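Local coordinates for protein carbohydrate deacetylase Agd3 (Neosartorya fumigata, PDB 6NWZ) that probably removes N-acetyl groups from galactosaminogalactan, the fungal exopolysaccharide, and is required for Aspergillus fumigatus biofilm formation, at residues S39-L44 with Y51-V56; G75-A80 with N103-Y108; D262-N267 with T506-I511; G308-S313 with T356-T361; R495-C500 with D512-A517. All coordinates share one frame; numbering follows the deposited sequence.

Interaction 1 (S39-L44 with Y51-V56)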
# COMPACT_ATOMS: atom_id res chain seq x y z
N SER A 39 10.71 -12.45 -3.81
CA SER A 39 11.07 -11.20 -4.48
C SER A 39 10.46 -11.10 -5.87
O SER A 39 10.47 -10.00 -6.45
CB SER A 39 12.59 -11.06 -4.56
OG SER A 39 13.15 -10.88 -3.27
N ALA A 40 9.92 -12.19 -6.41
CA ALA A 40 9.18 -12.17 -7.66
C ALA A 40 7.68 -12.32 -7.48
O ALA A 40 6.92 -11.73 -8.25
CB ALA A 40 9.68 -13.28 -8.59
N THR A 41 7.23 -13.09 -6.49
CA THR A 41 5.81 -13.33 -6.31
C THR A 41 5.10 -12.18 -5.61
O THR A 41 3.90 -11.97 -5.81
CB THR A 41 5.58 -14.63 -5.54
OG1 THR A 41 6.25 -14.55 -4.27
CG2 THR A 41 6.14 -15.81 -6.31
N SER A 42 5.83 -11.42 -4.78
CA SER A 42 5.21 -10.30 -4.07
C SER A 42 4.68 -9.26 -5.05
O SER A 42 3.59 -8.71 -4.85
CB SER A 42 6.21 -9.67 -3.10
OG SER A 42 7.33 -9.11 -3.79
N GLY A 43 5.43 -8.97 -6.11
CA GLY A 43 4.97 -8.01 -7.10
C GLY A 43 3.79 -8.53 -7.90
O GLY A 43 2.82 -7.80 -8.14
N LEU A 44 3.85 -9.79 -8.32
CA LEU A 44 2.71 -10.39 -9.02
C LEU A 44 1.49 -10.44 -8.12
O LEU A 44 0.37 -10.17 -8.57
CB LEU A 44 3.08 -11.78 -9.53
CG LEU A 44 4.27 -11.86 -10.49
CD1 LEU A 44 4.66 -13.30 -10.71
CD2 LEU A 44 3.94 -11.19 -11.82
N TYR A 51 0.07 -16.68 -10.79
CA TYR A 51 1.42 -17.19 -10.96
C TYR A 51 1.53 -18.58 -10.35
O TYR A 51 0.73 -18.97 -9.50
CB TYR A 51 2.46 -16.26 -10.32
CG TYR A 51 2.29 -16.09 -8.82
CD1 TYR A 51 2.92 -16.95 -7.93
CD2 TYR A 51 1.50 -15.07 -8.31
CE1 TYR A 51 2.76 -16.80 -6.56
CE2 TYR A 51 1.34 -14.91 -6.94
CZ TYR A 51 1.97 -15.78 -6.08
OH TYR A 51 1.81 -15.62 -4.72
N THR A 52 2.55 -19.32 -10.79
CA THR A 52 2.87 -20.63 -10.25
C THR A 52 4.33 -20.63 -9.82
O THR A 52 5.20 -20.15 -10.57
CB THR A 52 2.63 -21.74 -11.28
OG1 THR A 52 1.26 -21.71 -11.71
CG2 THR A 52 2.92 -23.10 -10.69
N THR A 53 4.61 -21.15 -8.63
CA THR A 53 5.96 -21.16 -8.09
C THR A 53 6.57 -22.55 -8.21
O THR A 53 5.98 -23.53 -7.76
CB THR A 53 5.97 -20.71 -6.62
OG1 THR A 53 5.42 -19.39 -6.52
CG2 THR A 53 7.38 -20.70 -6.08
N LEU A 54 7.76 -22.62 -8.83
CA LEU A 54 8.52 -23.86 -8.97
C LEU A 54 9.83 -23.70 -8.22
O LEU A 54 10.68 -22.88 -8.60
CB LEU A 54 8.77 -24.18 -10.44
CG LEU A 54 9.77 -25.30 -10.72
CD1 LEU A 54 9.25 -26.64 -10.23
CD2 LEU A 54 10.10 -25.37 -12.20
N LEU A 55 10.01 -24.47 -7.15
CA LEU A 55 11.22 -24.41 -6.35
C LEU A 55 12.17 -25.50 -6.80
O LEU A 55 11.79 -26.67 -6.91
CB LEU A 55 10.90 -24.55 -4.86
CG LEU A 55 10.05 -23.43 -4.26
CD1 LEU A 55 10.08 -23.48 -2.74
CD2 LEU A 55 10.50 -22.06 -4.75
N VAL A 56 13.42 -25.12 -7.08
CA VAL A 56 14.42 -26.03 -7.62
C VAL A 56 15.48 -26.25 -6.54
O VAL A 56 16.31 -25.36 -6.30
CB VAL A 56 15.05 -25.47 -8.91
CG1 VAL A 56 15.93 -26.53 -9.56
CG2 VAL A 56 13.96 -25.00 -9.86
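Tyr-51, first residue of strand 51-55, rests its aromatic ring against Leu-44 and Thr-41, one turn apart on helix 34-47 and both on the same side of the ring. Its CG sits in the crowded position between the backbone N and the carbonyl carbon (chi1 61°), which raises the ring off the strand toward the helix. The base of the side chain meets leucine: Tyr-51 CB is 3.7 Å from Leu-44 CD1, and Tyr-51 CD2 is 3.8 Å from Leu-44 CB. The far part meets threonine, with Tyr-51 CE1 3.5 Å from Thr-41 CG2, and the two side chains cross at about a right angle. Thr-52 faces the other way, its OG1 bonded to Asn-26 OD1, while its backbone pairs with Ile-27 and Val-29 of strand 22-31. Thr-53 reaches the helix with its hydroxyl oxygen alone; its OG1 lies in the plane of the Tyr-51 ring, at the ring edge, and touches Thr-41 CG2 at 3.7 Å. Thr-41 thus offers its methyl to the strand, whereas its OG1 is hydrogen-bonded to Ala-37 O within the helix. Between the two segments helix and strand run nearly antiparallel, at 169°, with axes 9.8 Å apart. Strand 22-31, helix 34-47 and strand 51-55, whose two strands are parallel neighbours, form a beta-alpha-beta unit in the CBM87 region, and this contact packs its helix against the beginning of its second strand.

Interaction 2 (G75-A80 with N103-Y108)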
# COMPACT_ATOMS: atom_id res chain seq x y z
N GLY A 75 2.35 -17.60 -19.54
CA GLY A 75 2.53 -16.36 -20.26
C GLY A 75 3.84 -15.67 -20.00
O GLY A 75 4.16 -14.67 -20.65
N GLY A 76 4.61 -16.18 -19.05
CA GLY A 76 5.89 -15.58 -18.73
C GLY A 76 6.65 -16.48 -17.78
O GLY A 76 6.06 -17.34 -17.11
N ILE A 77 7.96 -16.27 -17.73
CA ILE A 77 8.84 -17.04 -16.87
C ILE A 77 9.77 -16.07 -16.15
O ILE A 77 10.34 -15.16 -16.77
CB ILE A 77 9.66 -18.07 -17.67
CG1 ILE A 77 8.74 -18.89 -18.58
CG2 ILE A 77 10.41 -18.98 -16.71
CD1 ILE A 77 9.46 -19.66 -19.67
N VAL A 78 9.91 -16.25 -14.84
CA VAL A 78 10.81 -15.47 -14.01
C VAL A 78 11.73 -16.43 -13.28
O VAL A 78 11.26 -17.38 -12.64
CB VAL A 78 10.06 -14.57 -13.01
CG1 VAL A 78 10.97 -13.46 -12.51
CG2 VAL A 78 8.80 -14.01 -13.63
N VAL A 79 13.04 -16.20 -13.39
CA VAL A 79 14.04 -17.06 -12.76
C VAL A 79 14.97 -16.18 -11.94
O VAL A 79 15.51 -15.20 -12.45
CB VAL A 79 14.84 -17.86 -13.79
CG1 VAL A 79 15.61 -18.98 -13.10
CG2 VAL A 79 13.93 -18.40 -14.88
N ALA A 80 15.16 -16.55 -10.68
CA ALA A 80 15.97 -15.78 -9.75
C ALA A 80 17.33 -16.46 -9.58
O ALA A 80 17.39 -17.63 -9.16
CB ALA A 80 15.27 -15.63 -8.40
N ASN A 103 16.85 -25.56 -22.33
CA ASN A 103 16.49 -25.53 -23.74
C ASN A 103 15.00 -25.72 -23.95
O ASN A 103 14.42 -25.14 -24.88
CB ASN A 103 17.29 -26.59 -24.51
CG ASN A 103 18.75 -26.22 -24.67
OD1 ASN A 103 19.10 -25.04 -24.70
ND2 ASN A 103 19.61 -27.23 -24.78
N GLN A 104 14.34 -26.52 -23.10
CA GLN A 104 12.89 -26.61 -23.15
C GLN A 104 12.26 -25.25 -22.89
O GLN A 104 11.29 -24.86 -23.56
CB GLN A 104 12.38 -27.63 -22.13
CG GLN A 104 12.89 -29.04 -22.33
CD GLN A 104 12.39 -29.98 -21.26
OE1 GLN A 104 11.19 -30.05 -20.99
NE2 GLN A 104 13.31 -30.70 -20.62
N LEU A 105 12.79 -24.50 -21.92
CA LEU A 105 12.26 -23.17 -21.64
C LEU A 105 12.49 -22.23 -22.82
O LEU A 105 11.60 -21.46 -23.18
CB LEU A 105 12.90 -22.62 -20.36
CG LEU A 105 12.61 -23.40 -19.08
CD1 LEU A 105 13.36 -22.79 -17.91
CD2 LEU A 105 11.12 -23.45 -18.80
N TYR A 106 13.68 -22.27 -23.42
CA TYR A 106 13.95 -21.43 -24.59
C TYR A 106 13.07 -21.84 -25.77
O TYR A 106 12.59 -20.98 -26.52
CB TYR A 106 15.42 -21.51 -24.98
CG TYR A 106 16.39 -21.05 -23.91
CD1 TYR A 106 15.99 -20.17 -22.91
CD2 TYR A 106 17.70 -21.51 -23.90
CE1 TYR A 106 16.88 -19.76 -21.93
CE2 TYR A 106 18.59 -21.10 -22.92
CZ TYR A 106 18.17 -20.23 -21.94
OH TYR A 106 19.06 -19.82 -20.97
N ALA A 107 12.85 -23.15 -25.94
CA ALA A 107 12.00 -23.61 -27.03
C ALA A 107 10.56 -23.15 -26.83
O ALA A 107 9.88 -22.78 -27.79
CB ALA A 107 12.06 -25.13 -27.14
N TYR A 108 10.09 -23.17 -25.58
CA TYR A 108 8.74 -22.68 -25.30
C TYR A 108 8.62 -21.20 -25.62
O TYR A 108 7.62 -20.77 -26.20
CB TYR A 108 8.38 -22.96 -23.84
CG TYR A 108 7.01 -22.47 -23.44
CD1 TYR A 108 5.86 -23.02 -24.00
CD2 TYR A 108 6.86 -21.45 -22.51
CE1 TYR A 108 4.60 -22.57 -23.64
CE2 TYR A 108 5.61 -20.99 -22.14
CZ TYR A 108 4.48 -21.56 -22.71
OH TYR A 108 3.23 -21.11 -22.34
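Apolar packing carries this contact, and it converges on one methyl group: Ile-77 CD1 lies 4.2 Å from Leu-105 CD2 and equally 4.2 Å from Tyr-108 CD2. Leu-105 and Tyr-108 stand one turn apart on helix 99-112, so the isoleucine tip from strand 76-80 fits against both of them. Ile-77 is extended at its second torsion (chi2 164°), which carries CD1 outward from the strand to the helix. The methyl approaches Tyr-108 at the ring edge, close to the ring plane, and does not lie over a face. No hydrogen bond joins the segments. All three side chains are buried, with Leu-63 and Leu-66 from a nearby loop also packing on Leu-105. Strand 76-80 is held between the parallel strands 22-31 and 115-119, and its residues alternate between two layers: Ile-77 faces helix 99-112, whereas Val-78 packs on Trp-233 and Leu-237 of helix 224-237, an alpha/beta arrangement with helices on both sides of the strands. Ile-77 pairs through its backbone with Arg-115 and Val-117, and the helix keeps its own bonds, such as Tyr-108 N to Gln-104 O at 2.9 Å. The phenol end of Tyr-108 is tied by OH to Tyr-74 O, the residue before segment 75-80, which probably helps set where the ring edge meets Ile-77. The side chain of Tyr-108 is about 6 Å from a bound NAG (N-acetylglucosamine).

Interaction 3 (D262-N267 with T506-I511)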
# COMPACT_ATOMS: atom_id res chain seq x y z
N ASP A 262 -1.54 15.35 25.33
CA ASP A 262 -0.36 15.82 26.05
C ASP A 262 0.86 15.72 25.15
O ASP A 262 1.16 14.65 24.61
CB ASP A 262 -0.15 15.02 27.33
CG ASP A 262 -1.34 15.09 28.28
OD1 ASP A 262 -1.64 16.19 28.79
OD2 ASP A 262 -1.98 14.04 28.51
N ILE A 263 1.57 16.83 24.99
CA ILE A 263 2.74 16.89 24.12
C ILE A 263 3.93 16.23 24.81
O ILE A 263 4.04 16.23 26.04
CB ILE A 263 3.02 18.36 23.73
CG1 ILE A 263 1.80 18.93 23.00
CG2 ILE A 263 4.28 18.48 22.88
CD1 ILE A 263 1.33 18.07 21.83
N TYR A 264 4.83 15.66 24.01
CA TYR A 264 5.91 14.83 24.53
C TYR A 264 7.14 15.65 24.93
O TYR A 264 7.61 15.53 26.07
CB TYR A 264 6.30 13.77 23.49
CG TYR A 264 7.50 12.95 23.90
CD1 TYR A 264 7.37 11.89 24.78
CD2 TYR A 264 8.77 13.24 23.39
CE1 TYR A 264 8.47 11.14 25.16
CE2 TYR A 264 9.87 12.49 23.76
CZ TYR A 264 9.71 11.44 24.65
OH TYR A 264 10.80 10.69 25.02
N TYR A 265 7.70 16.46 24.01
CA TYR A 265 8.99 17.08 24.30
C TYR A 265 8.89 18.18 25.34
O TYR A 265 9.48 18.04 26.42
CB TYR A 265 9.66 17.55 23.00
CG TYR A 265 10.96 18.29 23.28
CD1 TYR A 265 12.03 17.65 23.89
CD2 TYR A 265 11.10 19.63 22.95
CE1 TYR A 265 13.21 18.32 24.16
CE2 TYR A 265 12.28 20.31 23.22
CZ TYR A 265 13.33 19.65 23.82
OH TYR A 265 14.52 20.29 24.10
N PRO A 266 8.16 19.29 25.11
CA PRO A 266 7.96 20.22 26.22
C PRO A 266 6.99 19.60 27.22
O PRO A 266 5.79 19.87 27.17
CB PRO A 266 7.39 21.48 25.55
CG PRO A 266 7.56 21.26 24.06
CD PRO A 266 7.48 19.78 23.90
N ASN A 267 7.52 18.76 28.10
CA ASN A 267 6.67 17.97 28.99
C ASN A 267 5.77 18.88 29.82
O ASN A 267 6.16 19.98 30.22
CB ASN A 267 7.53 17.11 29.92
CG ASN A 267 6.70 16.16 30.76
OD1 ASN A 267 5.63 15.71 30.35
ND2 ASN A 267 7.19 15.84 31.96
N THR A 506 8.89 15.31 17.53
CA THR A 506 9.00 14.01 16.87
C THR A 506 10.44 13.52 16.84
O THR A 506 10.71 12.35 17.11
CB THR A 506 8.43 14.05 15.45
OG1 THR A 506 8.72 15.32 14.85
CG2 THR A 506 6.94 13.80 15.45
N VAL A 507 11.37 14.41 16.50
CA VAL A 507 12.78 14.02 16.45
C VAL A 507 13.24 13.54 17.82
O VAL A 507 13.96 12.54 17.92
CB VAL A 507 13.64 15.19 15.93
CG1 VAL A 507 15.11 14.85 16.02
CG2 VAL A 507 13.27 15.50 14.49
N GLN A 508 12.82 14.22 18.88
CA GLN A 508 13.22 13.83 20.22
C GLN A 508 12.68 12.44 20.59
O GLN A 508 13.43 11.57 21.04
CB GLN A 508 12.75 14.87 21.24
CG GLN A 508 13.42 14.72 22.58
CD GLN A 508 14.92 14.80 22.46
OE1 GLN A 508 15.45 15.67 21.76
NE2 GLN A 508 15.62 13.90 23.13
N GLU A 509 11.38 12.23 20.38
CA GLU A 509 10.79 10.93 20.69
C GLU A 509 11.37 9.83 19.79
O GLU A 509 11.54 8.69 20.24
CB GLU A 509 9.27 10.99 20.53
CG GLU A 509 8.53 9.90 21.26
CD GLU A 509 7.04 10.16 21.31
OE1 GLU A 509 6.59 11.11 20.64
OE2 GLU A 509 6.32 9.42 22.02
N TRP A 510 11.67 10.16 18.54
CA TRP A 510 12.33 9.21 17.65
C TRP A 510 13.72 8.85 18.17
O TRP A 510 14.14 7.69 18.12
CB TRP A 510 12.41 9.79 16.24
CG TRP A 510 13.15 8.99 15.23
CD1 TRP A 510 12.99 7.66 14.94
CD2 TRP A 510 14.15 9.47 14.33
NE1 TRP A 510 13.84 7.29 13.92
CE2 TRP A 510 14.56 8.39 13.53
CE3 TRP A 510 14.74 10.72 14.12
CZ2 TRP A 510 15.54 8.51 12.55
CZ3 TRP A 510 15.71 10.85 13.15
CH2 TRP A 510 16.10 9.75 12.37
N ILE A 511 14.45 9.85 18.69
CA ILE A 511 15.77 9.59 19.24
C ILE A 511 15.67 8.76 20.51
O ILE A 511 16.44 7.81 20.72
CB ILE A 511 16.51 10.92 19.50
CG1 ILE A 511 16.93 11.57 18.18
CG2 ILE A 511 17.70 10.70 20.41
CD1 ILE A 511 17.46 12.98 18.34
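Tyr-264 and Glu-509 both carry CG anti to the backbone N, with chi1 175° for the tyrosine and -160° for the glutamate. The glutamate then runs extended, so that its chain passes over the phenol ring. Its CG stands over the middle of one face, 3.8 Å from the centroid of the Tyr-264 ring, a CH-pi contact close to the ring normal. Further out the carboxylate lies flat on the same aromatic system, its plane only 2° from that of the ring, with Glu-509 CD 3.8 Å from Tyr-264 CG. Nearer the helix backbone, Glu-509 CB is 3.6 Å from Tyr-264 CE2. The phenol is held from its far end by a bond from Tyr-264 OH to Asp-512 OD2, one turn further along the helix. Tyr-265 meets the neighbouring Gln-508 over a smaller area: the glutamine chain bends at chi2, and its CG touches Tyr-265 CD1 at 3.5 Å, oblique to the ring. Gln-508 NE2 makes a weak hydrogen bond to Asp-512 OD1, so Asp-512 serves both side chains. The tyrosines belong to the loop that connects strand 261-262 to strand 270-271 in the deacetylase domain. This loop covers one side of helix 503-513 and also reaches Cys-505, whereas Thr-506 and Trp-510 point away from it and pack on Phe-520 and Leu-523 of helix 520-536.

Interaction 4 (G308-S313 with T356-T361)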
# COMPACT_ATOMS: atom_id res chain seq x y z
N GLY A 308 -14.88 15.29 23.20
CA GLY A 308 -13.98 16.43 23.20
C GLY A 308 -14.67 17.72 22.80
O GLY A 308 -14.24 18.81 23.18
N ASN A 309 -15.75 17.61 22.01
CA ASN A 309 -16.53 18.79 21.67
C ASN A 309 -17.36 19.27 22.86
O ASN A 309 -17.44 20.48 23.12
CB ASN A 309 -17.43 18.49 20.47
CG ASN A 309 -18.44 19.58 20.20
OD1 ASN A 309 -19.65 19.35 20.21
ND2 ASN A 309 -17.95 20.79 19.96
N ILE A 310 -17.96 18.34 23.60
CA ILE A 310 -18.77 18.74 24.75
C ILE A 310 -17.89 19.30 25.86
O ILE A 310 -18.25 20.27 26.53
CB ILE A 310 -19.61 17.55 25.25
CG1 ILE A 310 -20.41 16.93 24.09
CG2 ILE A 310 -20.55 17.99 26.37
CD1 ILE A 310 -21.43 17.86 23.47
N GLU A 311 -16.71 18.70 26.07
CA GLU A 311 -15.84 19.16 27.16
C GLU A 311 -15.30 20.55 26.88
O GLU A 311 -15.18 21.37 27.79
CB GLU A 311 -14.70 18.17 27.37
CG GLU A 311 -15.14 16.82 27.91
CD GLU A 311 -14.01 16.03 28.54
OE1 GLU A 311 -14.17 15.56 29.69
OE2 GLU A 311 -12.96 15.89 27.88
N GLN A 312 -14.98 20.85 25.61
CA GLN A 312 -14.52 22.19 25.27
C GLN A 312 -15.62 23.22 25.49
O GLN A 312 -15.37 24.28 26.06
CB GLN A 312 -14.03 22.21 23.82
CG GLN A 312 -13.68 23.60 23.31
CD GLN A 312 -12.57 24.26 24.12
OE1 GLN A 312 -11.43 23.80 24.12
NE2 GLN A 312 -12.90 25.35 24.81
N SER A 313 -16.85 22.93 25.04
CA SER A 313 -17.95 23.84 25.28
C SER A 313 -18.20 24.03 26.77
O SER A 313 -18.59 25.13 27.20
CB SER A 313 -19.22 23.33 24.60
OG SER A 313 -19.09 23.35 23.20
N THR A 356 -27.72 8.27 30.12
CA THR A 356 -27.95 6.99 29.46
C THR A 356 -28.06 7.13 27.95
O THR A 356 -27.92 6.12 27.24
CB THR A 356 -29.21 6.32 30.01
OG1 THR A 356 -30.36 7.12 29.72
CG2 THR A 356 -29.10 6.13 31.52
N THR A 357 -28.31 8.34 27.45
CA THR A 357 -28.47 8.60 26.03
C THR A 357 -27.89 9.97 25.73
O THR A 357 -27.94 10.87 26.58
CB THR A 357 -29.95 8.50 25.62
OG1 THR A 357 -30.37 7.14 25.69
CG2 THR A 357 -30.19 9.04 24.21
N TYR A 358 -27.30 10.12 24.55
CA TYR A 358 -26.83 11.43 24.11
C TYR A 358 -27.94 12.46 24.21
O TYR A 358 -28.98 12.32 23.55
CB TYR A 358 -26.30 11.36 22.68
CG TYR A 358 -25.67 12.65 22.21
CD1 TYR A 358 -26.44 13.66 21.65
CD2 TYR A 358 -24.30 12.87 22.34
CE1 TYR A 358 -25.87 14.85 21.24
CE2 TYR A 358 -23.72 14.05 21.93
CZ TYR A 358 -24.51 15.04 21.38
OH TYR A 358 -23.95 16.23 20.96
N ASP A 359 -27.73 13.48 25.04
CA ASP A 359 -28.79 14.44 25.35
C ASP A 359 -28.28 15.87 25.40
O ASP A 359 -28.81 16.69 26.16
CB ASP A 359 -29.48 14.09 26.67
CG ASP A 359 -28.49 13.91 27.82
OD1 ASP A 359 -27.33 14.39 27.72
OD2 ASP A 359 -28.86 13.27 28.83
N TRP A 360 -27.26 16.19 24.62
CA TRP A 360 -26.70 17.54 24.64
C TRP A 360 -27.32 18.40 23.55
O TRP A 360 -27.73 17.91 22.50
CB TRP A 360 -25.17 17.49 24.48
CG TRP A 360 -24.46 17.06 25.73
CD1 TRP A 360 -24.13 17.84 26.80
CD2 TRP A 360 -24.00 15.74 26.04
NE1 TRP A 360 -23.49 17.09 27.75
CE2 TRP A 360 -23.40 15.80 27.31
CE3 TRP A 360 -24.03 14.51 25.37
CZ2 TRP A 360 -22.83 14.68 27.93
CZ3 TRP A 360 -23.47 13.40 25.98
CH2 TRP A 360 -22.88 13.50 27.25
N THR A 361 -27.40 19.70 23.83
CA THR A 361 -28.05 20.65 22.94
C THR A 361 -27.16 20.96 21.74
O THR A 361 -25.93 20.90 21.81
CB THR A 361 -28.36 21.94 23.69
OG1 THR A 361 -28.98 21.62 24.94
CG2 THR A 361 -29.30 22.83 22.88
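Ile-310 of helix 306-313 meets the indole of Trp-360 with both of its branches. From CB, the shorter branch is CG2, placed anti to the backbone N (CG1 lies beside the backbone N, chi1 -52°). This methyl stands over one face of the indole: Ile-310 CG2 is 3.4 Å from Trp-360 NE1 and 3.6 Å from Trp-360 CD1. It lies 3.6 Å from the centroid of the five-membered ring and 21° off the ring normal, a CH-pi contact. The longer branch leaves through CG1 and turns at chi2 (-63°), bringing the terminal methyl back to the stem of the tryptophan, where Ile-310 CD1 is 3.9 Å from Trp-360 CB. The same methyl also borders Tyr-358, at 3.9 Å from its OH. Within the loop the two aromatics are packed on each other, Trp-360 CE3 lying over one face of the Tyr-358 ring, offset toward the rim, while Asp-359 OD1 sits above the indole face opposite Ile-310. Helix 362-366, which follows directly, closes in with Cys-364 and Thr-365 on Ile-310. The polar groups at this buried spot find partners elsewhere: Trp-360 NE1 bonds to Gly-326 O, and Tyr-358 OH to Gln-416 OE1 of helix 400-417. Because no hydrogen bond or salt bridge joins the two segments, the isoleucine side chain meets the loop through apolar and CH-pi packing, while the bonds of the aromatic N-H and hydroxyl probably help fix how the rings are turned.

Interaction 5 (R495-C500 with D512-A517)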
# COMPACT_ATOMS: atom_id res chain seq x y z
N ARG A 495 6.87 7.76 12.08
CA ARG A 495 7.65 8.45 13.10
C ARG A 495 7.10 9.84 13.42
O ARG A 495 7.70 10.56 14.23
CB ARG A 495 9.11 8.54 12.67
CG ARG A 495 9.81 7.19 12.64
CD ARG A 495 11.06 7.21 11.79
NE ARG A 495 11.63 5.87 11.65
CZ ARG A 495 11.27 4.99 10.72
NH1 ARG A 495 10.33 5.31 9.84
NH2 ARG A 495 11.84 3.80 10.67
N ILE A 496 6.00 10.24 12.79
CA ILE A 496 5.24 11.41 13.21
C ILE A 496 4.33 10.94 14.35
O ILE A 496 3.24 10.42 14.11
CB ILE A 496 4.44 12.02 12.05
CG1 ILE A 496 5.33 12.24 10.83
CG2 ILE A 496 3.79 13.32 12.48
CD1 ILE A 496 6.51 13.16 11.09
N TYR A 497 4.79 11.11 15.58
CA TYR A 497 4.19 10.43 16.71
C TYR A 497 2.91 11.13 17.18
O TYR A 497 2.69 12.32 16.95
CB TYR A 497 5.19 10.32 17.86
CG TYR A 497 6.41 9.49 17.51
CD1 TYR A 497 6.31 8.12 17.33
CD2 TYR A 497 7.66 10.09 17.36
CE1 TYR A 497 7.41 7.35 17.00
CE2 TYR A 497 8.77 9.33 17.03
CZ TYR A 497 8.64 7.96 16.86
OH TYR A 497 9.74 7.19 16.53
N TYR A 498 2.07 10.35 17.88
CA TYR A 498 0.72 10.79 18.20
C TYR A 498 0.70 11.97 19.16
O TYR A 498 -0.27 12.74 19.18
CB TYR A 498 -0.07 9.64 18.81
CG TYR A 498 0.13 9.48 20.30
CD1 TYR A 498 1.28 8.88 20.81
CD2 TYR A 498 -0.83 9.93 21.20
CE1 TYR A 498 1.46 8.73 22.18
CE2 TYR A 498 -0.65 9.78 22.57
CZ TYR A 498 0.49 9.19 23.05
OH TYR A 498 0.67 9.04 24.41
N ASN A 499 1.74 12.12 19.98
CA ASN A 499 1.77 13.13 21.03
C ASN A 499 2.79 14.22 20.71
O ASN A 499 3.44 14.77 21.61
CB ASN A 499 2.06 12.49 22.38
CG ASN A 499 3.35 11.68 22.38
OD1 ASN A 499 3.84 11.27 21.33
ND2 ASN A 499 3.89 11.44 23.57
N CYS A 500 2.93 14.55 19.43
CA CYS A 500 3.90 15.55 18.99
C CYS A 500 3.25 16.57 18.08
O CYS A 500 2.39 16.22 17.26
CB CYS A 500 5.08 14.89 18.29
SG CYS A 500 6.34 14.34 19.44
N ASP A 512 14.71 9.09 21.38
CA ASP A 512 14.64 8.47 22.70
C ASP A 512 14.14 7.03 22.64
O ASP A 512 14.59 6.19 23.43
CB ASP A 512 13.73 9.29 23.62
CG ASP A 512 14.22 10.72 23.81
OD1 ASP A 512 15.30 11.06 23.29
OD2 ASP A 512 13.51 11.50 24.49
N THR A 513 13.23 6.72 21.72
CA THR A 513 12.55 5.43 21.71
C THR A 513 12.90 4.57 20.50
O THR A 513 12.21 3.60 20.22
CB THR A 513 11.04 5.64 21.79
OG1 THR A 513 10.55 6.08 20.52
CG2 THR A 513 10.70 6.68 22.84
N SER A 514 13.97 4.91 19.78
CA SER A 514 14.35 4.16 18.58
C SER A 514 15.84 4.36 18.34
O SER A 514 16.56 4.93 19.17
CB SER A 514 13.53 4.60 17.37
OG SER A 514 12.14 4.61 17.65
N ALA A 515 16.32 3.88 17.19
CA ALA A 515 17.68 4.14 16.77
C ALA A 515 17.75 5.50 16.10
O ALA A 515 18.60 5.74 15.23
CB ALA A 515 18.18 3.05 15.82
N GLY A 516 16.86 6.40 16.50
CA GLY A 516 16.76 7.69 15.84
C GLY A 516 18.00 8.53 16.07
O GLY A 516 18.56 8.58 17.17
N ALA A 517 18.43 9.21 15.02
CA ALA A 517 19.59 10.09 15.09
C ALA A 517 19.56 11.02 13.89
O ALA A 517 19.46 10.57 12.75
CB ALA A 517 20.90 9.28 15.10
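Tyr-497 extends its phenol end to Thr-513 and Ser-514, where its hydroxyl approaches two side-chain oxygens. Tyr-497 OH is 3.7 Å from Ser-514 OG and 4.2 Å from Thr-513 OG1, both too long to count as hydrogen bonds. The tyrosine CG is anti to the carbonyl carbon (chi1 -63°), which sends the ring from the loop toward the helix, past Glu-509 and Trp-510. On the other side each hydroxyl has its own engagement. Ser-514 OG donates to Thr-513 O at 2.8 Å, from above the carbonyl plane, and Thr-513 OG1 is bonded to Glu-509 O one turn back. At the base, Tyr-497 begins a type I beta turn that ends at Cys-500, and its carbonyl O accepts a bond from Asn-549 ND2. Cys-500 in turn forms a disulfide with Cys-505, linking the loop covalently to the start of the helix. The side chain of Tyr-497 is about 7 Å from that of His-546, a zinc ligand. With small overlap and no bond across, the hydroxyls here meet as neighbours at an exposed surface, and the disulfide and the packing of the ring on Glu-509 and Trp-510 also join loop and helix.

The five contacts fall into two regions. Interactions 1 and 2 lie in the CBM87 range, 13 Å apart between centres, and meet where Ala-40 CB touches Val-78 CG1 at 4.1 Å. Interactions 3, 4 and 5 belong to the deacetylase range. Interactions 3 and 5 share helix 503-513, with centres 7 Å apart, and touch where Glu-509 OE1 comes 3.2 Å from Tyr-497 CB. Neither contact supplies a zinc ligand, but the side chains of Tyr-497 and Glu-509 are about 10 Å and 12 Å from a bound zinc ion. Interaction 4 lies away from the zinc sites, its centre 31 Å from that of interaction 3 and 67 Å from that of interaction 2.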